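Local atomic coordinates of methanol--corrinoid protein co-methyltransferase (Methanosarcina barkeri, PDB entry 2I2X), a protein that transfers the methyl group of methanol to the cob(I)amide cofactor carried by its partner MtaC, using a zinc-containing active site in methanogenesis. Residues 222-227 and 267-272; 285-288 and 294-297; 275-280 and 306-311. All coordinates share one frame; numbering follows the deposited sequence.

Contact 1: residues 222-227 and 267-272. With ZN (zinc ion), chain Q.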
loop_
_atom_site.group_PDB
_atom_site.type_symbol
_atom_site.label_atom_id
_atom_site.label_comp_id
_atom_site.label_asym_id
_atom_site.label_seq_id
_atom_site.Cartn_x
_atom_site.Cartn_y
_atom_site.Cartn_z
ATOM N N GLN A 222 -7.565 -23.002 -7.610
ATOM C CA GLN A 222 -8.182 -23.259 -8.922
ATOM C C GLN A 222 -8.784 -21.980 -9.474
ATOM O O GLN A 222 -8.179 -21.370 -10.335
ATOM C CB GLN A 222 -9.238 -24.402 -8.870
ATOM C CG GLN A 222 -8.683 -25.793 -8.439
ATOM C CD GLN A 222 -9.787 -26.763 -7.985
ATOM O OE1 GLN A 222 -10.730 -26.373 -7.300
ATOM N NE2 GLN A 222 -9.663 -28.022 -8.372
ATOM N N ALA A 223 -9.951 -21.561 -8.989
ATOM C CA ALA A 223 -10.515 -20.287 -9.435
ATOM C C ALA A 223 -9.542 -19.034 -9.427
ATOM O O ALA A 223 -9.491 -18.318 -10.448
ATOM C CB ALA A 223 -11.838 -19.988 -8.730
ATOM N N ASN A 224 -8.759 -18.793 -8.360
ATOM C CA ASN A 224 -7.861 -17.626 -8.422
ATOM C C ASN A 224 -6.746 -17.803 -9.451
ATOM O O ASN A 224 -6.383 -16.833 -10.132
ATOM C CB ASN A 224 -7.345 -17.088 -7.050
ATOM C CG ASN A 224 -8.491 -16.516 -6.145
ATOM O OD1 ASN A 224 -9.573 -16.075 -6.638
ATOM N ND2 ASN A 224 -8.255 -16.543 -4.806
ATOM N N THR A 225 -6.229 -19.034 -9.588
ATOM C CA THR A 225 -5.244 -19.332 -10.623
ATOM C C THR A 225 -5.816 -18.980 -12.002
ATOM O O THR A 225 -5.153 -18.322 -12.820
ATOM C CB THR A 225 -4.705 -20.796 -10.604
ATOM O OG1 THR A 225 -4.074 -21.101 -9.344
ATOM C CG2 THR A 225 -3.651 -20.994 -11.736
ATOM N N ALA A 226 -7.058 -19.366 -12.244
ATOM C CA ALA A 226 -7.669 -19.009 -13.514
ATOM C C ALA A 226 -7.725 -17.481 -13.679
ATOM O O ALA A 226 -7.447 -16.957 -14.755
ATOM C CB ALA A 226 -9.036 -19.635 -13.642
ATOM N N MET A 227 -8.062 -16.761 -12.612
ATOM C CA MET A 227 -8.188 -15.309 -12.673
ATOM C C MET A 227 -6.839 -14.631 -12.893
ATOM O O MET A 227 -6.741 -13.651 -13.629
ATOM C CB MET A 227 -8.829 -14.775 -11.383
ATOM C CG MET A 227 -8.893 -13.241 -11.303
ATOM S SD MET A 227 -9.822 -12.631 -9.886
ATOM C CE MET A 227 -8.555 -12.694 -8.634
ATOM N N LYS A 267 -12.624 -17.482 3.840
ATOM C CA LYS A 267 -11.392 -16.827 3.417
ATOM C C LYS A 267 -11.551 -15.747 2.393
ATOM O O LYS A 267 -12.277 -15.890 1.428
ATOM C CB LYS A 267 -10.422 -17.855 2.840
ATOM C CG LYS A 267 -9.644 -18.594 3.913
ATOM C CD LYS A 267 -8.425 -17.803 4.272
ATOM C CE LYS A 267 -7.419 -17.860 3.150
ATOM N NZ LYS A 267 -6.399 -16.823 3.380
ATOM N N ASP A 268 -10.774 -14.690 2.612
ATOM C CA ASP A 268 -10.731 -13.485 1.790
ATOM C C ASP A 268 -10.603 -13.718 0.289
ATOM O O ASP A 268 -11.297 -13.085 -0.502
ATOM C CB ASP A 268 -9.600 -12.577 2.290
ATOM C CG ASP A 268 -8.258 -13.281 2.345
ATOM O OD1 ASP A 268 -8.180 -14.487 2.000
ATOM O OD2 ASP A 268 -7.265 -12.628 2.717
ATOM N N CYS A 269 -9.716 -14.610 -0.112
ATOM C CA CYS A 269 -9.483 -14.826 -1.541
ATOM C C CYS A 269 -10.579 -15.675 -2.204
ATOM O O CYS A 269 -10.523 -15.948 -3.423
ATOM C CB CYS A 269 -8.094 -15.420 -1.796
ATOM S SG CYS A 269 -7.774 -16.982 -0.943
ATOM N N GLY A 270 -11.577 -16.043 -1.412
ATOM C CA GLY A 270 -12.788 -16.706 -1.918
ATOM C C GLY A 270 -13.730 -15.688 -2.540
ATOM O O GLY A 270 -14.766 -15.344 -1.969
ATOM N N TYR A 271 -13.395 -15.193 -3.727
ATOM C CA TYR A 271 -14.293 -14.274 -4.377
ATOM C C TYR A 271 -15.678 -14.863 -4.600
ATOM O O TYR A 271 -16.659 -14.116 -4.674
ATOM C CB TYR A 271 -13.707 -13.859 -5.697
ATOM C CG TYR A 271 -12.547 -12.879 -5.614
ATOM C CD1 TYR A 271 -11.257 -13.327 -5.389
ATOM C CD2 TYR A 271 -12.744 -11.509 -5.832
ATOM C CE1 TYR A 271 -10.191 -12.456 -5.371
ATOM C CE2 TYR A 271 -11.682 -10.623 -5.796
ATOM C CZ TYR A 271 -10.396 -11.106 -5.572
ATOM O OH TYR A 271 -9.294 -10.251 -5.558
ATOM N N GLU A 272 -15.759 -16.192 -4.741
ATOM C CA GLU A 272 -17.028 -16.865 -4.885
ATOM C C GLU A 272 -17.861 -16.821 -3.592
ATOM O O GLU A 272 -19.024 -17.254 -3.587
ATOM C CB GLU A 272 -16.817 -18.322 -5.334
ATOM C CG GLU A 272 -16.169 -19.297 -4.287
ATOM C CD GLU A 272 -14.651 -19.166 -4.182
ATOM O OE1 GLU A 272 -14.033 -20.076 -3.559
ATOM O OE2 GLU A 272 -14.081 -18.157 -4.699
HETATM ZN ZN ZN Q . -5.571 -17.647 -1.595
#
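N224, on helix 220-230, faces C269 in a type I beta turn running from K267 to G270, the two CA atoms lying 7.6 Å apart. This turn belongs to the zinc site of the TIM barrel: C269 SG binds the zinc at 2.4 Å, and E164 and C220 complete the protein ligands. With its chi1 of 57°, C269 holds SG between its backbone N and carbonyl carbon, turned to the metal, while its own carbonyl faces the helix. That carbonyl is gripped by N224: ND2 donates to C269 O over 2.7 Å with an N-H...O angle of 160°, the acceptor lying close to the amide plane. The other amide atom, N224 OD1, accepts from R247 on helix 240-259, which fixes which way round the amide sits. N224 is thus a second-shell residue that holds the backbone of a zinc ligand. Y271, just past the turn, stands with its ring nearly perpendicular to that amide. One helical turn on, M227 makes a Met-aromatic contact, its SD 4.6 Å from the centroid of the Y271 ring and above the face. Bent at chi3 (84°), the M227 chain brings CE to 3.7 Å from Y271 CE1.

Contact 2: residues 285-288 and 294-297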
loop_
_atom_site.group_PDB
_atom_site.type_symbol
_atom_site.label_atom_id
_atom_site.label_comp_id
_atom_site.label_asym_id
_atom_site.label_seq_id
_atom_site.Cartn_x
_atom_site.Cartn_y
_atom_site.Cartn_z
ATOM N N THR A 285 -15.300 -13.020 4.486
ATOM C CA THR A 285 -14.310 -12.020 4.164
ATOM C C THR A 285 -14.164 -11.866 2.654
ATOM O O THR A 285 -14.288 -12.845 1.906
ATOM C CB THR A 285 -12.978 -12.395 4.770
ATOM O OG1 THR A 285 -13.185 -12.653 6.157
ATOM C CG2 THR A 285 -11.994 -11.270 4.633
ATOM N N MET A 286 -13.888 -10.639 2.209
ATOM C CA MET A 286 -13.598 -10.386 0.786
ATOM C C MET A 286 -12.320 -9.563 0.662
ATOM O O MET A 286 -11.797 -9.065 1.678
ATOM C CB MET A 286 -14.769 -9.686 0.097
ATOM C CG MET A 286 -16.128 -10.369 0.294
ATOM S SD MET A 286 -16.352 -11.963 -0.556
ATOM C CE MET A 286 -16.421 -11.509 -2.312
ATOM N N GLU A 287 -11.822 -9.418 -0.570
ATOM C CA GLU A 287 -10.651 -8.595 -0.865
ATOM C C GLU A 287 -10.799 -8.019 -2.258
ATOM O O GLU A 287 -11.273 -8.705 -3.174
ATOM C CB GLU A 287 -9.370 -9.423 -0.815
ATOM C CG GLU A 287 -9.306 -10.523 -1.868
ATOM C CD GLU A 287 -8.192 -11.511 -1.602
ATOM O OE1 GLU A 287 -8.020 -11.894 -0.431
ATOM O OE2 GLU A 287 -7.465 -11.882 -2.544
ATOM N N GLY A 288 -10.377 -6.773 -2.432
ATOM C CA GLY A 288 -10.459 -6.136 -3.727
ATOM C C GLY A 288 -9.508 -4.969 -3.828
ATOM O O GLY A 288 -8.296 -5.125 -3.730
ATOM N N ALA A 294 -1.084 -7.411 -2.929
ATOM C CA ALA A 294 -0.938 -8.795 -3.364
ATOM C C ALA A 294 -1.177 -8.988 -4.864
ATOM O O ALA A 294 -0.450 -9.758 -5.490
ATOM C CB ALA A 294 -1.830 -9.716 -2.550
ATOM N N HIS A 295 -2.186 -8.335 -5.447
ATOM C CA HIS A 295 -2.504 -8.575 -6.864
ATOM C C HIS A 295 -3.549 -7.633 -7.365
ATOM O O HIS A 295 -4.322 -7.100 -6.604
ATOM C CB HIS A 295 -3.023 -10.034 -7.126
ATOM C CG HIS A 295 -4.203 -10.424 -6.277
ATOM N ND1 HIS A 295 -5.503 -10.076 -6.596
ATOM C CD2 HIS A 295 -4.270 -11.089 -5.098
ATOM C CE1 HIS A 295 -6.318 -10.519 -5.656
ATOM N NE2 HIS A 295 -5.598 -11.139 -4.737
ATOM N N SER A 296 -3.580 -7.489 -8.682
ATOM C CA SER A 296 -4.565 -6.706 -9.411
ATOM C C SER A 296 -5.860 -7.521 -9.545
ATOM O O SER A 296 -5.831 -8.762 -9.635
ATOM C CB SER A 296 -3.998 -6.427 -10.804
ATOM O OG SER A 296 -4.697 -5.401 -11.443
ATOM N N ASP A 297 -6.998 -6.830 -9.543
ATOM C CA ASP A 297 -8.271 -7.452 -9.906
ATOM C C ASP A 297 -9.212 -6.476 -10.555
ATOM O O ASP A 297 -8.959 -5.266 -10.626
ATOM C CB ASP A 297 -8.933 -8.253 -8.764
ATOM C CG ASP A 297 -9.635 -7.391 -7.723
ATOM O OD1 ASP A 297 -10.481 -6.559 -8.083
ATOM O OD2 ASP A 297 -9.403 -7.625 -6.513
#
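A buried histidine-carboxylate hydrogen bond, E287 with H295, joins barrel strand 285-287 to the loop that follows it. Strand 285-287 runs parallel to its neighbour 309-311 in the TIM-barrel sheet, and residues 294-297 lie in the long connection between the two. This places the contact among the loops of the active site: A294 touches the bound corrinoid, and the side chain of E287 comes within about 4 Å of that of the zinc ligand C269, measured between nearest side-chain atoms.

H295 NE2 donates to E287 OE2 at 3.0 Å, with an N-H...O angle of 151°. The oxygen lies almost in the imidazole plane, at the ring edge, whereas on the acceptor side the nitrogen comes to the anti side of the carboxylate, 27° out of its plane. E287 turns CG back over its own main chain (chi1 64°) and then runs out straight to the ring. At the other ring nitrogen, H295 ND1 makes a weak bond to S296 O at 3.3 Å, which may help to set the rotation of the imidazole.

D297 approaches G288, the residue after E287. Its carboxylate is held by two outside partners, OD1 by the backbone N of M299 and OD2 by the hydroxyl of Y271. The backbone of D297 also bonds to E331 and Y335 of the second MtaB subunit, tying this loop to the dimer interface. Across the contact itself, D297 OD2 packs against G288 CA at 3.3 Å.

Contact 3: residues 275-280 and 306-311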
loop_
_atom_site.group_PDB
_atom_site.type_symbol
_atom_site.label_atom_id
_atom_site.label_comp_id
_atom_site.label_asym_id
_atom_site.label_seq_id
_atom_site.Cartn_x
_atom_site.Cartn_y
_atom_site.Cartn_z
ATOM N N ILE A 275 -21.545 -15.757 -3.700
ATOM C CA ILE A 275 -22.506 -16.824 -3.961
ATOM C C ILE A 275 -22.751 -17.634 -2.686
ATOM O O ILE A 275 -23.877 -17.915 -2.366
ATOM C CB ILE A 275 -22.042 -17.717 -5.109
ATOM C CG1 ILE A 275 -21.912 -16.894 -6.384
ATOM C CG2 ILE A 275 -23.031 -18.827 -5.344
ATOM C CD1 ILE A 275 -20.968 -17.477 -7.390
ATOM N N VAL A 276 -21.699 -17.961 -1.945
ATOM C CA VAL A 276 -21.802 -18.816 -0.762
ATOM C C VAL A 276 -22.638 -18.190 0.349
ATOM O O VAL A 276 -23.427 -18.883 1.022
ATOM C CB VAL A 276 -20.383 -19.231 -0.246
ATOM C CG1 VAL A 276 -20.467 -19.971 1.072
ATOM C CG2 VAL A 276 -19.660 -20.103 -1.281
ATOM N N LYS A 277 -22.477 -16.869 0.513
ATOM C CA LYS A 277 -23.233 -16.084 1.474
ATOM C C LYS A 277 -24.697 -16.118 1.134
ATOM O O LYS A 277 -25.518 -16.336 2.027
ATOM C CB LYS A 277 -22.750 -14.630 1.535
ATOM C CG LYS A 277 -23.482 -13.819 2.603
ATOM C CD LYS A 277 -22.799 -12.523 2.924
ATOM C CE LYS A 277 -23.491 -11.746 4.063
ATOM N NZ LYS A 277 -22.717 -10.509 4.339
ATOM N N ALA A 278 -25.030 -15.881 -0.133
ATOM C CA ALA A 278 -26.428 -15.972 -0.590
ATOM C C ALA A 278 -27.086 -17.325 -0.255
ATOM O O ALA A 278 -28.248 -17.370 0.139
ATOM C CB ALA A 278 -26.535 -15.692 -2.093
ATOM N N ILE A 279 -26.350 -18.426 -0.396
ATOM C CA ILE A 279 -26.888 -19.707 -0.041
ATOM C C ILE A 279 -26.965 -19.885 1.478
ATOM O O ILE A 279 -28.024 -20.217 2.015
ATOM C CB ILE A 279 -26.060 -20.856 -0.682
ATOM C CG1 ILE A 279 -26.162 -20.810 -2.207
ATOM C CG2 ILE A 279 -26.519 -22.197 -0.184
ATOM C CD1 ILE A 279 -25.145 -21.675 -2.892
ATOM N N THR A 280 -25.845 -19.659 2.163
ATOM C CA THR A 280 -25.708 -20.057 3.568
ATOM C C THR A 280 -26.178 -19.035 4.606
ATOM O O THR A 280 -26.496 -19.417 5.750
ATOM C CB THR A 280 -24.240 -20.374 3.926
ATOM O OG1 THR A 280 -23.453 -19.195 3.765
ATOM C CG2 THR A 280 -23.660 -21.476 3.039
ATOM N N CYS A 306 -21.268 -6.954 -0.122
ATOM C CA CYS A 306 -21.820 -7.735 0.959
ATOM C C CYS A 306 -20.757 -8.385 1.828
ATOM O O CYS A 306 -21.036 -9.392 2.459
ATOM C CB CYS A 306 -22.758 -8.814 0.433
ATOM S SG CYS A 306 -24.144 -8.214 -0.566
ATOM N N CYS A 307 -19.552 -7.839 1.887
ATOM C CA CYS A 307 -18.532 -8.447 2.720
ATOM C C CYS A 307 -18.867 -8.302 4.200
ATOM O O CYS A 307 -19.604 -7.423 4.576
ATOM C CB CYS A 307 -17.165 -7.832 2.445
ATOM S SG CYS A 307 -17.035 -6.092 2.952
ATOM N N ASP A 308 -18.301 -9.169 5.034
ATOM C CA ASP A 308 -18.379 -9.009 6.473
ATOM C C ASP A 308 -17.019 -8.608 7.009
ATOM O O ASP A 308 -16.922 -7.777 7.932
ATOM C CB ASP A 308 -18.906 -10.275 7.140
ATOM C CG ASP A 308 -20.319 -10.632 6.650
ATOM O OD1 ASP A 308 -21.308 -10.155 7.273
ATOM O OD2 ASP A 308 -20.441 -11.357 5.624
ATOM N N CYS A 309 -15.965 -9.182 6.428
ATOM C CA CYS A 309 -14.591 -8.755 6.731
ATOM C C CYS A 309 -13.898 -8.361 5.440
ATOM O O CYS A 309 -14.295 -8.801 4.361
ATOM C CB CYS A 309 -13.829 -9.830 7.509
ATOM S SG CYS A 309 -14.853 -10.526 8.854
ATOM N N TRP A 310 -12.889 -7.509 5.549
ATOM C CA TRP A 310 -12.298 -6.851 4.386
ATOM C C TRP A 310 -10.801 -6.956 4.542
ATOM O O TRP A 310 -10.238 -6.474 5.537
ATOM C CB TRP A 310 -12.760 -5.413 4.348
ATOM C CG TRP A 310 -12.325 -4.547 3.191
ATOM C CD1 TRP A 310 -11.760 -3.301 3.287
ATOM C CD2 TRP A 310 -12.474 -4.813 1.791
ATOM N NE1 TRP A 310 -11.532 -2.781 2.038
ATOM C CE2 TRP A 310 -11.972 -3.679 1.096
ATOM C CE3 TRP A 310 -12.983 -5.891 1.052
ATOM C CZ2 TRP A 310 -11.957 -3.592 -0.311
ATOM C CZ3 TRP A 310 -12.975 -5.807 -0.350
ATOM C CH2 TRP A 310 -12.459 -4.659 -1.015
ATOM N N SER A 311 -10.181 -7.630 3.568
ATOM C CA SER A 311 -8.787 -8.001 3.631
ATOM C C SER A 311 -7.868 -7.398 2.525
ATOM O O SER A 311 -8.341 -7.035 1.451
ATOM C CB SER A 311 -8.726 -9.525 3.604
ATOM O OG SER A 311 -7.436 -9.996 3.242
#
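K277 extends from helix 273-280 to D308, just ahead of strand 309-311, and forms a buried salt bridge between NZ and D308 OD2 at 2.7 Å. The same ammonium group donates to the backbone carbonyl of C306, with NZ and O 2.8 Å apart. Two further acceptors come from the N-terminal part of the chain, the carbonyls of T18 and V21. Four acceptors thus compete for three N-H, so at least one N-H must be shared or one bond weaker.

The lysine reaches this site as a nearly straight rod: CG is anti to the backbone N (chi1 -177°), and the remaining torsions are all extended. D308 comes to meet it from the opposite direction. NZ lies on the syn side of OD2, 30° out of the carboxylate plane, and D308 OD1 is farther from it, at 3.3 Å from NZ. C306 O meets the nitrogen at a C=O...N angle of 146°, tilted from the carbonyl plane. The methylene before the ammonium shares the approach, since K277 CE lies 3.4 Å from D308 OD2.

D308 OD2 has a second donor, the backbone N of M284 in the loop leading to strand 285-287. Within the helix, T280 OG1 donates to V276 O over 2.8 Å and accepts from M282 N; V276 O also takes the backbone N-H of T280.

The contact lies away from the zinc and corrinoid sites and joins a helix, the lead-in to a barrel strand and the N-terminal region. Although buried, the lysine amine has a carboxylate and three carbonyls as partners, which would probably favour its protonated form and a charged aspartate.

Contacts 1 and 2 adjoin, their centres 9 Å apart, and meet through Y271: its OH lies 2.8 Å from D297 OD2, a probable hydrogen bond, and also packs against H295. Y271, which packs against N224 and M227, thereby ties the zinc-ligand turn to the loop bearing A294, a corrinoid contact, while contact 1 contributes T225 to the same pocket. Contact 2 is nested in the chain between the segments of contact 3, and the two share the barrel sheet, with M286 N 2.9 Å from C309 O. Contact 3 is remote from the metal, yet D268 OD2 of contact 1 reaches S311 OG at 2.7 Å, 13 Å separating the centres of contacts 1 and 3.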